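23S rRNA-specific endonuclease VapC20 (Mycobacterium tuberculosis H37Rv, PDB 5WZF) cleaves 23S rRNA in the sarcin-ricin loop as the magnesium-dependent toxin of a type II toxin-antitoxin system, a member of the PIN-domain endoribonucleases. Local coordinates at residues I15-S20 with P45-S50; T19-A24 with Y127-D132; T49-L54 with V84-A89; E56-L61 with A69-A74; E93-W98 with D111-A116. One frame throughout, in Å; residues are numbered along the deposited sequence.

How the contacts relate
From the N terminus, strand 14-17 pairs with strand 46-50 in contact 1, closing a mostly helical loop. Contact 2 starts from the same stretch, sharing Thr19 and Ser20: helix 19-25 meets the loop after strand 125-127, a closure that spans about a hundred residues and holds contacts 3, 4 and 5 within it. Contact 3 starts where contact 1 ends and extends the parallel sheet to strand 82-85, with the helical hairpin of contact 4 lying within its span. Contact 5 comes later, packing helix 89-101 on helix 109-121. Contacts 1, 2 and 5 converge on Asp18 and Asp111, the predicted magnesium ligands, whereas contacts 3, 4 and 5 also border the second protein chain.

Contact 1: I15-S20 with P45-S50; sequences IFVDTS and PVVMTS
With CG anti to the backbone N (chi1 180°), the ring of Phe16 swings across the neighbouring strand, and Thr49, its OG1 likewise turned opposite its own N (chi1 -167°), presents its hydroxyl to Val17. Thr49 CA lies over a face of the phenyl ring, 4.2 Å from its centroid in a CH-pi contact, while Phe16 CZ comes within 4.0 Å of Ser50 CB. On the other face of the sheet Ile15 and Val47 run side by side, and Val17 CG2 meets Val47 CG1 at 3.7 Å. Strands 14-17 and 46-50 are adjacent parallel strands of the central PIN-domain sheet. Three backbone bonds join them: Ile15 N to Val46 O, Met48 N to Ile15 O, and Val17 N to Met48 O, the last 2.7 Å long. Just past the strand, Asp18, a predicted magnesium ligand, caps helix 19-25 by accepting from Ser20 N at OD2 (3.1 Å). Beyond the backbone bonds the side chain takes over, Thr49 OG1 donating to Val17 O at 2.8 Å; this hydroxyl in turn receives Trp22 NE1. The strand pairing is thereby continued to the point where the chain leaves the strand for Asp18, which probably helps to fix the place of that residue.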
# COMPACT_ATOMS: atom_id res chain seq x y z
N ILE B 15 -7.01 -19.98 -3.46
CA ILE B 15 -5.88 -19.38 -2.76
C ILE B 15 -5.93 -17.87 -2.86
O ILE B 15 -6.49 -17.31 -3.80
CB ILE B 15 -4.52 -19.86 -3.32
CG1 ILE B 15 -4.40 -19.53 -4.81
CG2 ILE B 15 -4.34 -21.35 -3.08
CD1 ILE B 15 -3.00 -19.73 -5.37
N PHE B 16 -5.34 -17.21 -1.86
CA PHE B 16 -5.12 -15.77 -1.93
C PHE B 16 -3.63 -15.53 -2.09
O PHE B 16 -2.82 -16.12 -1.37
CB PHE B 16 -5.65 -15.06 -0.67
CG PHE B 16 -5.44 -13.57 -0.69
CD1 PHE B 16 -4.25 -13.02 -0.25
CD2 PHE B 16 -6.43 -12.73 -1.16
CE1 PHE B 16 -4.05 -11.65 -0.29
CE2 PHE B 16 -6.24 -11.36 -1.19
CZ PHE B 16 -5.04 -10.82 -0.76
N VAL B 17 -3.24 -14.68 -3.04
CA VAL B 17 -1.82 -14.53 -3.34
C VAL B 17 -1.27 -13.24 -2.76
O VAL B 17 -1.77 -12.15 -3.03
CB VAL B 17 -1.55 -14.55 -4.86
CG1 VAL B 17 -0.06 -14.53 -5.11
CG2 VAL B 17 -2.17 -15.80 -5.49
N ASP B 18 -0.21 -13.39 -1.96
CA ASP B 18 0.42 -12.27 -1.26
C ASP B 18 1.59 -11.70 -2.07
O ASP B 18 2.13 -12.37 -2.94
CB ASP B 18 0.89 -12.72 0.12
CG ASP B 18 1.61 -11.63 0.87
OD1 ASP B 18 1.03 -10.54 1.02
OD2 ASP B 18 2.76 -11.87 1.30
N THR B 19 1.95 -10.47 -1.75
CA THR B 19 3.12 -9.80 -2.31
C THR B 19 4.39 -10.64 -2.27
O THR B 19 5.17 -10.66 -3.23
CB THR B 19 3.38 -8.48 -1.57
OG1 THR B 19 2.18 -7.70 -1.58
CG2 THR B 19 4.52 -7.69 -2.20
N SER B 20 4.61 -11.33 -1.16
CA SER B 20 5.83 -12.13 -1.01
C SER B 20 5.92 -13.18 -2.10
O SER B 20 7.01 -13.50 -2.58
CB SER B 20 5.88 -12.78 0.38
OG SER B 20 4.71 -13.52 0.65
N PRO B 45 -7.70 -23.92 -9.31
CA PRO B 45 -8.30 -23.09 -10.37
C PRO B 45 -8.67 -21.67 -9.95
O PRO B 45 -8.63 -20.77 -10.78
CB PRO B 45 -9.56 -23.88 -10.75
CG PRO B 45 -9.88 -24.69 -9.54
CD PRO B 45 -8.55 -25.08 -8.99
N VAL B 46 -9.04 -21.48 -8.68
CA VAL B 46 -9.47 -20.17 -8.21
C VAL B 46 -8.33 -19.41 -7.54
O VAL B 46 -7.89 -19.76 -6.44
CB VAL B 46 -10.65 -20.28 -7.24
CG1 VAL B 46 -11.15 -18.90 -6.86
CG2 VAL B 46 -11.77 -21.09 -7.88
N VAL B 47 -7.85 -18.36 -8.20
CA VAL B 47 -6.70 -17.60 -7.73
C VAL B 47 -7.06 -16.13 -7.52
O VAL B 47 -7.43 -15.42 -8.46
CB VAL B 47 -5.52 -17.71 -8.70
CG1 VAL B 47 -4.34 -16.89 -8.22
CG2 VAL B 47 -5.13 -19.16 -8.88
N MET B 48 -6.93 -15.67 -6.28
CA MET B 48 -7.34 -14.31 -5.92
C MET B 48 -6.18 -13.51 -5.34
O MET B 48 -5.27 -14.07 -4.73
CB MET B 48 -8.49 -14.36 -4.92
CG MET B 48 -9.15 -13.02 -4.64
SD MET B 48 -10.55 -13.22 -3.53
CE MET B 48 -11.52 -14.44 -4.42
N THR B 49 -6.21 -12.20 -5.55
CA THR B 49 -5.29 -11.29 -4.88
C THR B 49 -6.04 -9.98 -4.66
O THR B 49 -7.26 -9.93 -4.84
CB THR B 49 -3.99 -11.08 -5.69
OG1 THR B 49 -3.01 -10.43 -4.86
CG2 THR B 49 -4.23 -10.26 -6.95
N SER B 50 -5.34 -8.92 -4.25
CA SER B 50 -6.02 -7.65 -3.99
C SER B 50 -5.31 -6.47 -4.64
O SER B 50 -4.15 -6.58 -5.05
CB SER B 50 -6.14 -7.40 -2.49
OG SER B 50 -4.91 -6.92 -1.95

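Contact 2: T19-A24 with Y127-D132; sequences TSFWAA and YAFDGD
Ser20 OG is gripped from two directions: it accepts from Phe129 N at 2.9 Å, in a nearly straight bond (N-H...O 171°), and gives its own proton to Asp18 OD2 at 2.6 Å. This ties the first turn of helix 19-25 to the loop following strand 125-127, at the C-terminal ends of the parallel strands of the PIN domain, where Asp18 is a predicted magnesium ligand. Ser20 would thus act as a second-shell residue, probably helping to position that carboxylate. Behind the polar link, Phe21, Tyr127 and Phe129 form an aromatic cluster. With its CG opposite the backbone N (chi1 -177°), Phe21 lies alongside Tyr127, both side chains pointing the same way. Tyr127 CB sits over a face of the Phe21 ring, 4.0 Å from the centroid, and Tyr127 CD2 approaches the rim of that face, 3.4 Å from Phe21 CZ. The two ring planes are inclined at 47°, an oblique pairing. The Phe129 ring is closer to parallel with that of Phe21, but slid so far along that the rings barely overlap. Tyr127 also hydrogen-bonds through its hydroxyl to Leu39 O, and helix 33-41 packs on Phe21, so the cluster joins three parts of the fold. Along one flank of the Phe129 ring, CE2 touches Ala24 CB at 3.9 Å, and the Ser20 carbonyl oxygen lies at the edge, 3.6 Å from Phe129 CD2.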
# COMPACT_ATOMS: atom_id res chain seq x y z
N THR B 19 1.95 -10.47 -1.75
CA THR B 19 3.12 -9.80 -2.31
C THR B 19 4.39 -10.64 -2.27
O THR B 19 5.17 -10.66 -3.23
CB THR B 19 3.38 -8.48 -1.57
OG1 THR B 19 2.18 -7.70 -1.58
CG2 THR B 19 4.52 -7.69 -2.20
N SER B 20 4.61 -11.33 -1.16
CA SER B 20 5.83 -12.13 -1.01
C SER B 20 5.92 -13.18 -2.10
O SER B 20 7.01 -13.50 -2.58
CB SER B 20 5.88 -12.78 0.38
OG SER B 20 4.71 -13.52 0.65
N PHE B 21 4.77 -13.71 -2.52
CA PHE B 21 4.76 -14.71 -3.58
C PHE B 21 4.91 -14.07 -4.96
O PHE B 21 5.71 -14.54 -5.77
CB PHE B 21 3.48 -15.55 -3.54
CG PHE B 21 3.46 -16.65 -4.57
CD1 PHE B 21 3.99 -17.90 -4.28
CD2 PHE B 21 2.94 -16.43 -5.83
CE1 PHE B 21 3.99 -18.90 -5.23
CE2 PHE B 21 2.94 -17.42 -6.79
CZ PHE B 21 3.46 -18.66 -6.49
N TRP B 22 4.14 -13.02 -5.23
CA TRP B 22 4.22 -12.34 -6.52
C TRP B 22 5.65 -11.87 -6.80
O TRP B 22 6.14 -11.99 -7.93
CB TRP B 22 3.29 -11.12 -6.57
CG TRP B 22 1.81 -11.38 -6.68
CD1 TRP B 22 0.84 -10.78 -5.94
CD2 TRP B 22 1.14 -12.24 -7.61
NE1 TRP B 22 -0.40 -11.23 -6.33
CE2 TRP B 22 -0.25 -12.12 -7.36
CE3 TRP B 22 1.56 -13.10 -8.63
CZ2 TRP B 22 -1.20 -12.84 -8.08
CZ3 TRP B 22 0.61 -13.81 -9.34
CH2 TRP B 22 -0.75 -13.67 -9.06
N ALA B 23 6.29 -11.33 -5.77
CA ALA B 23 7.65 -10.81 -5.90
C ALA B 23 8.64 -11.92 -6.22
O ALA B 23 9.57 -11.73 -7.00
CB ALA B 23 8.06 -10.09 -4.63
N ALA B 24 8.45 -13.08 -5.60
CA ALA B 24 9.30 -14.23 -5.88
C ALA B 24 9.06 -14.76 -7.29
O ALA B 24 10.00 -15.18 -7.97
CB ALA B 24 9.07 -15.33 -4.85
N TYR B 127 -0.93 -18.12 -0.93
CA TYR B 127 0.40 -18.21 -1.52
C TYR B 127 1.22 -17.06 -0.95
O TYR B 127 1.06 -15.91 -1.35
CB TYR B 127 0.36 -18.16 -3.04
CG TYR B 127 0.25 -19.53 -3.68
CD1 TYR B 127 -0.21 -20.62 -2.95
CD2 TYR B 127 0.63 -19.75 -5.00
CE1 TYR B 127 -0.31 -21.87 -3.51
CE2 TYR B 127 0.54 -21.00 -5.57
CZ TYR B 127 0.07 -22.06 -4.82
OH TYR B 127 -0.02 -23.31 -5.38
N ALA B 128 2.06 -17.39 0.02
CA ALA B 128 2.82 -16.39 0.74
C ALA B 128 4.00 -17.05 1.42
O ALA B 128 3.99 -18.25 1.66
CB ALA B 128 1.95 -15.69 1.78
N PHE B 129 5.01 -16.25 1.72
CA PHE B 129 6.17 -16.72 2.46
C PHE B 129 6.31 -15.85 3.71
O PHE B 129 5.51 -14.93 3.92
CB PHE B 129 7.43 -16.66 1.59
CG PHE B 129 7.30 -17.39 0.27
CD1 PHE B 129 7.27 -18.78 0.22
CD2 PHE B 129 7.23 -16.68 -0.92
CE1 PHE B 129 7.15 -19.44 -1.00
CE2 PHE B 129 7.12 -17.33 -2.14
CZ PHE B 129 7.08 -18.71 -2.18
N ASP B 130 7.29 -16.17 4.55
CA ASP B 130 7.68 -15.33 5.71
C ASP B 130 6.71 -15.35 6.91
O ASP B 130 6.95 -14.67 7.90
CB ASP B 130 7.90 -13.89 5.25
CG ASP B 130 8.90 -13.78 4.12
OD1 ASP B 130 9.87 -14.58 4.10
OD2 ASP B 130 8.73 -12.91 3.25
N GLY B 131 5.63 -16.12 6.82
CA GLY B 131 4.91 -16.54 8.02
C GLY B 131 3.91 -15.61 8.69
O GLY B 131 3.40 -15.95 9.76
N ASP B 132 3.61 -14.46 8.10
CA ASP B 132 2.64 -13.54 8.71
C ASP B 132 1.22 -14.09 8.58
O ASP B 132 0.42 -13.95 9.50
CB ASP B 132 2.73 -12.15 8.08
CG ASP B 132 4.04 -11.46 8.37
OD1 ASP B 132 4.54 -11.59 9.51
OD2 ASP B 132 4.58 -10.80 7.47

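Contact 3: T49-L54 with V84-A89; sequences TSNHVL and VEHVTA
The strand-to-helix junction at the end of strand 46-50 meets strand 82-85, at one edge of the parallel PIN-domain sheet within this chain, and the pairing runs on into the first turn of helix 51-63. Glu85 N donates to Thr49 O at 2.9 Å, and Glu85 O then accepts from Asn51 N at 3.0 Å. Asn51 continues the link with its side chain: CG lies between the backbone N and the carbonyl carbon (chi1 57°), which folds the amide back over the 84-89 segment. There OD1 accepts from Val87 N at 3.0 Å, with a nearly straight N-H (174°) that arrives from above the amide plane. The other end of the amide, ND2, donates to a water at 2.8 Å, and that water donates to Val87 O; ND2 also bonds an acidic side chain of the other protein chain. Val87 CG2 approaches the edge of the His52 imidazole, 3.6 Å from CD2, the two side chains crossing at about a right angle. His52 NE2 is itself hydrogen-bonded to Glu92. On the opposite face of the sheet from Ser50, Leu54 CD1 and Val84 CG1 meet tip to tip at 3.7 Å. The Asn51 amide thus serves both the loop after strand 82-85 and the interface between chains; an acceptor end met by Val87 N and a donor end used by the water and the other chain would together fix which way round it lies.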
# COMPACT_ATOMS: atom_id res chain seq x y z
N THR B 49 -6.21 -12.20 -5.55
CA THR B 49 -5.29 -11.29 -4.88
C THR B 49 -6.04 -9.98 -4.66
O THR B 49 -7.26 -9.93 -4.84
CB THR B 49 -3.99 -11.08 -5.69
OG1 THR B 49 -3.01 -10.43 -4.86
CG2 THR B 49 -4.23 -10.26 -6.95
N SER B 50 -5.34 -8.92 -4.25
CA SER B 50 -6.02 -7.65 -3.99
C SER B 50 -5.31 -6.47 -4.64
O SER B 50 -4.15 -6.58 -5.05
CB SER B 50 -6.14 -7.40 -2.49
OG SER B 50 -4.91 -6.92 -1.95
N ASN B 51 -6.01 -5.34 -4.72
CA ASN B 51 -5.43 -4.13 -5.27
C ASN B 51 -4.25 -3.66 -4.41
O ASN B 51 -3.23 -3.22 -4.94
CB ASN B 51 -6.48 -3.02 -5.39
CG ASN B 51 -7.16 -2.70 -4.07
OD1 ASN B 51 -7.45 -3.59 -3.27
ND2 ASN B 51 -7.41 -1.42 -3.83
N HIS B 52 -4.37 -3.79 -3.09
CA HIS B 52 -3.29 -3.37 -2.21
C HIS B 52 -2.05 -4.24 -2.41
O HIS B 52 -0.93 -3.73 -2.41
CB HIS B 52 -3.74 -3.42 -0.74
CG HIS B 52 -4.69 -2.33 -0.36
ND1 HIS B 52 -4.31 -1.02 -0.21
CD2 HIS B 52 -6.02 -2.37 -0.10
CE1 HIS B 52 -5.35 -0.29 0.13
NE2 HIS B 52 -6.41 -1.08 0.20
N VAL B 53 -2.26 -5.54 -2.60
CA VAL B 53 -1.15 -6.46 -2.83
C VAL B 53 -0.45 -6.17 -4.15
O VAL B 53 0.78 -6.11 -4.21
CB VAL B 53 -1.62 -7.93 -2.81
CG1 VAL B 53 -0.59 -8.84 -3.47
CG2 VAL B 53 -1.90 -8.38 -1.38
N LEU B 54 -1.23 -5.97 -5.21
CA LEU B 54 -0.64 -5.69 -6.52
C LEU B 54 0.16 -4.40 -6.46
O LEU B 54 1.25 -4.31 -7.03
CB LEU B 54 -1.71 -5.61 -7.60
CG LEU B 54 -2.30 -6.94 -8.08
CD1 LEU B 54 -3.21 -6.75 -9.29
CD2 LEU B 54 -1.18 -7.93 -8.39
N VAL B 84 -8.84 -10.13 -9.06
CA VAL B 84 -8.24 -9.04 -8.30
C VAL B 84 -9.31 -8.28 -7.53
O VAL B 84 -10.10 -7.53 -8.10
CB VAL B 84 -7.48 -8.06 -9.21
CG1 VAL B 84 -6.82 -6.98 -8.37
CG2 VAL B 84 -6.44 -8.81 -10.03
N GLU B 85 -9.34 -8.49 -6.22
CA GLU B 85 -10.33 -7.87 -5.35
C GLU B 85 -9.94 -6.45 -4.99
O GLU B 85 -8.86 -6.22 -4.45
CB GLU B 85 -10.51 -8.71 -4.08
CG GLU B 85 -11.42 -8.09 -3.03
CD GLU B 85 -12.89 -8.31 -3.33
OE1 GLU B 85 -13.20 -9.06 -4.28
OE2 GLU B 85 -13.74 -7.73 -2.61
N HIS B 86 -10.81 -5.49 -5.30
CA HIS B 86 -10.64 -4.12 -4.81
C HIS B 86 -11.22 -4.03 -3.40
O HIS B 86 -12.43 -4.14 -3.21
CB HIS B 86 -11.32 -3.10 -5.72
CG HIS B 86 -11.28 -1.70 -5.19
ND1 HIS B 86 -10.28 -0.81 -5.50
CD2 HIS B 86 -12.12 -1.05 -4.35
CE1 HIS B 86 -10.50 0.34 -4.88
NE2 HIS B 86 -11.61 0.22 -4.18
N VAL B 87 -10.35 -3.86 -2.41
CA VAL B 87 -10.78 -3.81 -1.02
C VAL B 87 -11.72 -2.63 -0.79
O VAL B 87 -11.34 -1.48 -1.01
CB VAL B 87 -9.59 -3.73 -0.06
CG1 VAL B 87 -10.08 -3.77 1.38
CG2 VAL B 87 -8.61 -4.87 -0.33
N THR B 88 -12.94 -2.92 -0.37
CA THR B 88 -13.95 -1.88 -0.16
C THR B 88 -13.65 -1.05 1.08
O THR B 88 -12.84 -1.44 1.92
CB THR B 88 -15.36 -2.49 -0.02
OG1 THR B 88 -15.42 -3.26 1.19
CG2 THR B 88 -15.67 -3.39 -1.21
N ALA B 89 -14.32 0.09 1.19
CA ALA B 89 -14.17 0.96 2.35
C ALA B 89 -14.54 0.23 3.63
O ALA B 89 -13.86 0.37 4.65
CB ALA B 89 -15.02 2.22 2.19
O HOH W 1 -8.94 -0.48 -1.70

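Contact 4: E56-L61 with A69-A74; sequences ETWTLL and AAVAAA
Apolar contacts carry this meeting, chiefly between the indole of Trp58 and the methyl of Ala70. Ala70 CB stands over a face of the six-membered ring, a CH-pi contact 3.6 Å from its centroid and 18° off the normal. Trp58 CG is opposite its backbone N (chi1 164°), which carries the ring across to the other helix, where Val71 CG2 and Ala74 CB also approach its benzo part. The two segments form an antiparallel helical hairpin, helix 51-63 against helix 67-74, their axes 8.3 Å apart and inclined at 171°; the small alanines of the second helix are consistent with this close spacing. One turn on from Ala70 in helix 67-74, Ala73 CB is met by Thr57 CG2 at 3.7 Å and by Leu61 CD1 at 3.9 Å. As for polar groups, Thr57 OG1 turns to Val53 O within its own helix, and Trp58 NE1 donates to a backbone atom of the other protein chain.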
# COMPACT_ATOMS: atom_id res chain seq x y z
N GLU B 56 1.62 -3.13 -3.79
CA GLU B 56 2.81 -3.36 -2.98
C GLU B 56 3.83 -4.15 -3.79
O GLU B 56 5.03 -3.96 -3.67
CB GLU B 56 2.45 -4.10 -1.69
CG GLU B 56 3.60 -4.26 -0.71
CD GLU B 56 3.22 -5.13 0.49
OE1 GLU B 56 2.35 -6.01 0.34
OE2 GLU B 56 3.78 -4.92 1.58
N THR B 57 3.31 -5.04 -4.64
CA THR B 57 4.14 -5.85 -5.53
C THR B 57 4.84 -5.00 -6.59
O THR B 57 6.03 -5.19 -6.85
CB THR B 57 3.31 -6.94 -6.22
OG1 THR B 57 2.79 -7.83 -5.21
CG2 THR B 57 4.15 -7.73 -7.21
N TRP B 58 4.11 -4.07 -7.20
CA TRP B 58 4.73 -3.11 -8.11
C TRP B 58 5.92 -2.42 -7.45
O TRP B 58 7.03 -2.39 -7.99
CB TRP B 58 3.74 -2.03 -8.57
CG TRP B 58 4.43 -0.84 -9.19
CD1 TRP B 58 4.93 0.24 -8.54
CD2 TRP B 58 4.71 -0.65 -10.58
NE1 TRP B 58 5.52 1.11 -9.43
CE2 TRP B 58 5.39 0.58 -10.69
CE3 TRP B 58 4.45 -1.38 -11.74
CZ2 TRP B 58 5.81 1.10 -11.92
CZ3 TRP B 58 4.88 -0.88 -12.96
CH2 TRP B 58 5.55 0.35 -13.04
N THR B 59 5.68 -1.87 -6.27
CA THR B 59 6.67 -1.05 -5.59
C THR B 59 7.91 -1.86 -5.27
O THR B 59 9.03 -1.40 -5.48
CB THR B 59 6.08 -0.44 -4.32
OG1 THR B 59 4.98 0.41 -4.67
CG2 THR B 59 7.14 0.38 -3.58
N LEU B 60 7.71 -3.08 -4.78
CA LEU B 60 8.81 -3.96 -4.42
C LEU B 60 9.64 -4.37 -5.65
O LEU B 60 10.87 -4.29 -5.63
CB LEU B 60 8.26 -5.20 -3.71
CG LEU B 60 9.26 -6.15 -3.05
CD1 LEU B 60 10.17 -5.39 -2.10
CD2 LEU B 60 8.53 -7.25 -2.31
N LEU B 61 8.96 -4.80 -6.71
CA LEU B 61 9.64 -5.21 -7.94
C LEU B 61 10.33 -4.05 -8.65
O LEU B 61 11.41 -4.21 -9.22
CB LEU B 61 8.66 -5.90 -8.89
CG LEU B 61 8.20 -7.30 -8.48
CD1 LEU B 61 7.24 -7.89 -9.51
CD2 LEU B 61 9.40 -8.21 -8.29
N ALA B 69 10.34 -5.26 -14.96
CA ALA B 69 9.84 -6.34 -14.12
C ALA B 69 8.54 -5.93 -13.42
O ALA B 69 7.62 -6.73 -13.26
CB ALA B 69 10.89 -6.75 -13.10
N ALA B 70 8.48 -4.66 -13.01
CA ALA B 70 7.32 -4.13 -12.31
C ALA B 70 6.11 -4.09 -13.23
O ALA B 70 4.98 -4.34 -12.81
CB ALA B 70 7.63 -2.74 -11.75
N VAL B 71 6.34 -3.78 -14.51
CA VAL B 71 5.26 -3.71 -15.49
C VAL B 71 4.56 -5.07 -15.62
O VAL B 71 3.35 -5.15 -15.82
CB VAL B 71 5.79 -3.23 -16.85
CG1 VAL B 71 4.79 -3.51 -17.96
CG2 VAL B 71 6.11 -1.74 -16.79
N ALA B 72 5.33 -6.14 -15.46
CA ALA B 72 4.77 -7.49 -15.48
C ALA B 72 3.72 -7.67 -14.38
O ALA B 72 2.68 -8.28 -14.59
CB ALA B 72 5.87 -8.52 -15.33
N ALA B 73 4.01 -7.12 -13.20
CA ALA B 73 3.09 -7.20 -12.07
C ALA B 73 1.84 -6.35 -12.31
O ALA B 73 0.74 -6.73 -11.92
CB ALA B 73 3.78 -6.78 -10.79
N ALA B 74 2.03 -5.20 -12.94
CA ALA B 74 0.93 -4.31 -13.27
C ALA B 74 -0.09 -5.02 -14.16
O ALA B 74 -1.30 -4.79 -14.04
CB ALA B 74 1.45 -3.05 -13.96

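Contact 5: E93-W98 with D111-A116; sequences EQAWEW and DATSFA
Phe115 turns an edge toward the face of the Trp98 indole, an offset edge-to-face pair with the ring planes at 65° and the six-membered-ring centroid of Trp98 5.3 Å from that of Phe115. The nearest atoms are Phe115 CD2 and Trp98 CH2, 3.6 Å apart. Trp98 reaches this place because its CG stands opposite the backbone N (chi1 -169°), which lays the indole across helix 109-121; Ala112 CB then comes to 4.0 Å from Trp98 CE3. Beside the aromatic pair the helices draw together through small side chains. Ala95 CB faces Ala112 CB at 4.1 Å and also touches Thr113 CG2 at 3.8 Å, and the axes of the two segments approach to 8.5 Å, crossing at 118°. At the outer end Gln94 stretches its chain past Ala116, bringing OE1 against Ala116 CB. A water donates to both Gln94 OE1 and Ala116 O, at 2.6 Å and 2.7 Å, while Arg119 also bonds to this amide oxygen. Helix 109-121 carries Asp111, a predicted magnesium ligand of the PIN-domain site, and its carboxylate lies near those of Asp18 and Asp132. One apolar side of this helix thus packs on helix 89-101 while the Asp111 side chain takes no part in the contact, and the polar link is confined to the solvent-bridged margin.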
# COMPACT_ATOMS: atom_id res chain seq x y z
N GLU B 93 -12.10 -0.67 6.84
CA GLU B 93 -12.40 -0.24 8.20
C GLU B 93 -12.26 -1.42 9.17
O GLU B 93 -11.79 -1.26 10.29
CB GLU B 93 -13.79 0.37 8.29
CG GLU B 93 -14.20 0.82 9.68
CD GLU B 93 -13.31 1.92 10.24
OE1 GLU B 93 -12.69 2.65 9.43
OE2 GLU B 93 -13.23 2.05 11.48
N GLN B 94 -12.66 -2.61 8.72
CA GLN B 94 -12.49 -3.80 9.54
C GLN B 94 -11.01 -4.10 9.71
O GLN B 94 -10.58 -4.51 10.79
CB GLN B 94 -13.20 -5.00 8.92
CG GLN B 94 -13.14 -6.25 9.79
CD GLN B 94 -13.68 -7.48 9.10
OE1 GLN B 94 -12.97 -8.13 8.33
NE2 GLN B 94 -14.94 -7.81 9.37
N ALA B 95 -10.24 -3.87 8.66
CA ALA B 95 -8.79 -4.06 8.71
C ALA B 95 -8.15 -3.11 9.71
O ALA B 95 -7.23 -3.49 10.44
CB ALA B 95 -8.18 -3.87 7.33
N TRP B 96 -8.62 -1.86 9.76
CA TRP B 96 -8.09 -0.89 10.71
C TRP B 96 -8.40 -1.29 12.15
O TRP B 96 -7.53 -1.21 13.03
CB TRP B 96 -8.65 0.51 10.43
CG TRP B 96 -7.98 1.25 9.30
CD1 TRP B 96 -8.57 1.66 8.14
CD2 TRP B 96 -6.62 1.69 9.24
NE1 TRP B 96 -7.65 2.32 7.35
CE2 TRP B 96 -6.45 2.35 8.01
CE3 TRP B 96 -5.53 1.58 10.11
CZ2 TRP B 96 -5.23 2.90 7.62
CZ3 TRP B 96 -4.32 2.13 9.72
CH2 TRP B 96 -4.18 2.78 8.48
N GLU B 97 -9.64 -1.70 12.40
CA GLU B 97 -10.04 -2.13 13.74
C GLU B 97 -9.22 -3.34 14.15
O GLU B 97 -8.80 -3.46 15.30
CB GLU B 97 -11.54 -2.46 13.78
CG GLU B 97 -12.44 -1.28 13.45
CD GLU B 97 -13.90 -1.66 13.38
OE1 GLU B 97 -14.22 -2.86 13.58
OE2 GLU B 97 -14.74 -0.77 13.14
N TRP B 98 -8.97 -4.22 13.19
CA TRP B 98 -8.16 -5.42 13.41
C TRP B 98 -6.74 -5.03 13.80
O TRP B 98 -6.18 -5.56 14.76
CB TRP B 98 -8.17 -6.28 12.14
CG TRP B 98 -7.60 -7.66 12.31
CD1 TRP B 98 -8.29 -8.81 12.59
CD2 TRP B 98 -6.22 -8.04 12.19
NE1 TRP B 98 -7.42 -9.88 12.66
CE2 TRP B 98 -6.15 -9.43 12.42
CE3 TRP B 98 -5.04 -7.34 11.93
CZ2 TRP B 98 -4.95 -10.13 12.39
CZ3 TRP B 98 -3.85 -8.04 11.90
CH2 TRP B 98 -3.81 -9.42 12.13
N ASP B 111 -1.22 -6.54 4.86
CA ASP B 111 -1.53 -7.85 5.43
C ASP B 111 -2.91 -7.85 6.08
O ASP B 111 -3.69 -8.79 5.89
CB ASP B 111 -0.46 -8.25 6.45
CG ASP B 111 0.83 -8.73 5.80
OD1 ASP B 111 0.85 -8.89 4.56
OD2 ASP B 111 1.81 -8.95 6.53
N ALA B 112 -3.22 -6.81 6.84
CA ALA B 112 -4.52 -6.73 7.50
C ALA B 112 -5.66 -6.75 6.50
O ALA B 112 -6.69 -7.38 6.74
CB ALA B 112 -4.60 -5.49 8.37
N THR B 113 -5.49 -6.07 5.37
CA THR B 113 -6.54 -6.06 4.35
C THR B 113 -6.60 -7.42 3.66
O THR B 113 -7.67 -7.86 3.24
CB THR B 113 -6.33 -4.94 3.30
OG1 THR B 113 -5.08 -5.13 2.63
CG2 THR B 113 -6.35 -3.57 3.97
N SER B 114 -5.45 -8.08 3.54
CA SER B 114 -5.41 -9.41 2.93
C SER B 114 -6.17 -10.40 3.80
O SER B 114 -6.97 -11.19 3.29
CB SER B 114 -3.97 -9.86 2.73
OG SER B 114 -3.35 -9.09 1.72
N PHE B 115 -5.93 -10.34 5.10
CA PHE B 115 -6.62 -11.21 6.05
C PHE B 115 -8.13 -11.00 5.96
O PHE B 115 -8.90 -11.95 6.00
CB PHE B 115 -6.15 -10.95 7.49
CG PHE B 115 -4.67 -11.12 7.68
CD1 PHE B 115 -3.92 -11.92 6.82
CD2 PHE B 115 -4.02 -10.49 8.73
CE1 PHE B 115 -2.55 -12.07 7.01
CE2 PHE B 115 -2.66 -10.64 8.93
CZ PHE B 115 -1.92 -11.42 8.06
N ALA B 116 -8.53 -9.73 5.85
CA ALA B 116 -9.94 -9.38 5.78
C ALA B 116 -10.59 -9.90 4.50
O ALA B 116 -11.75 -10.32 4.52
CB ALA B 116 -10.11 -7.87 5.88
O HOH W 2 -13.66 -9.77 6.38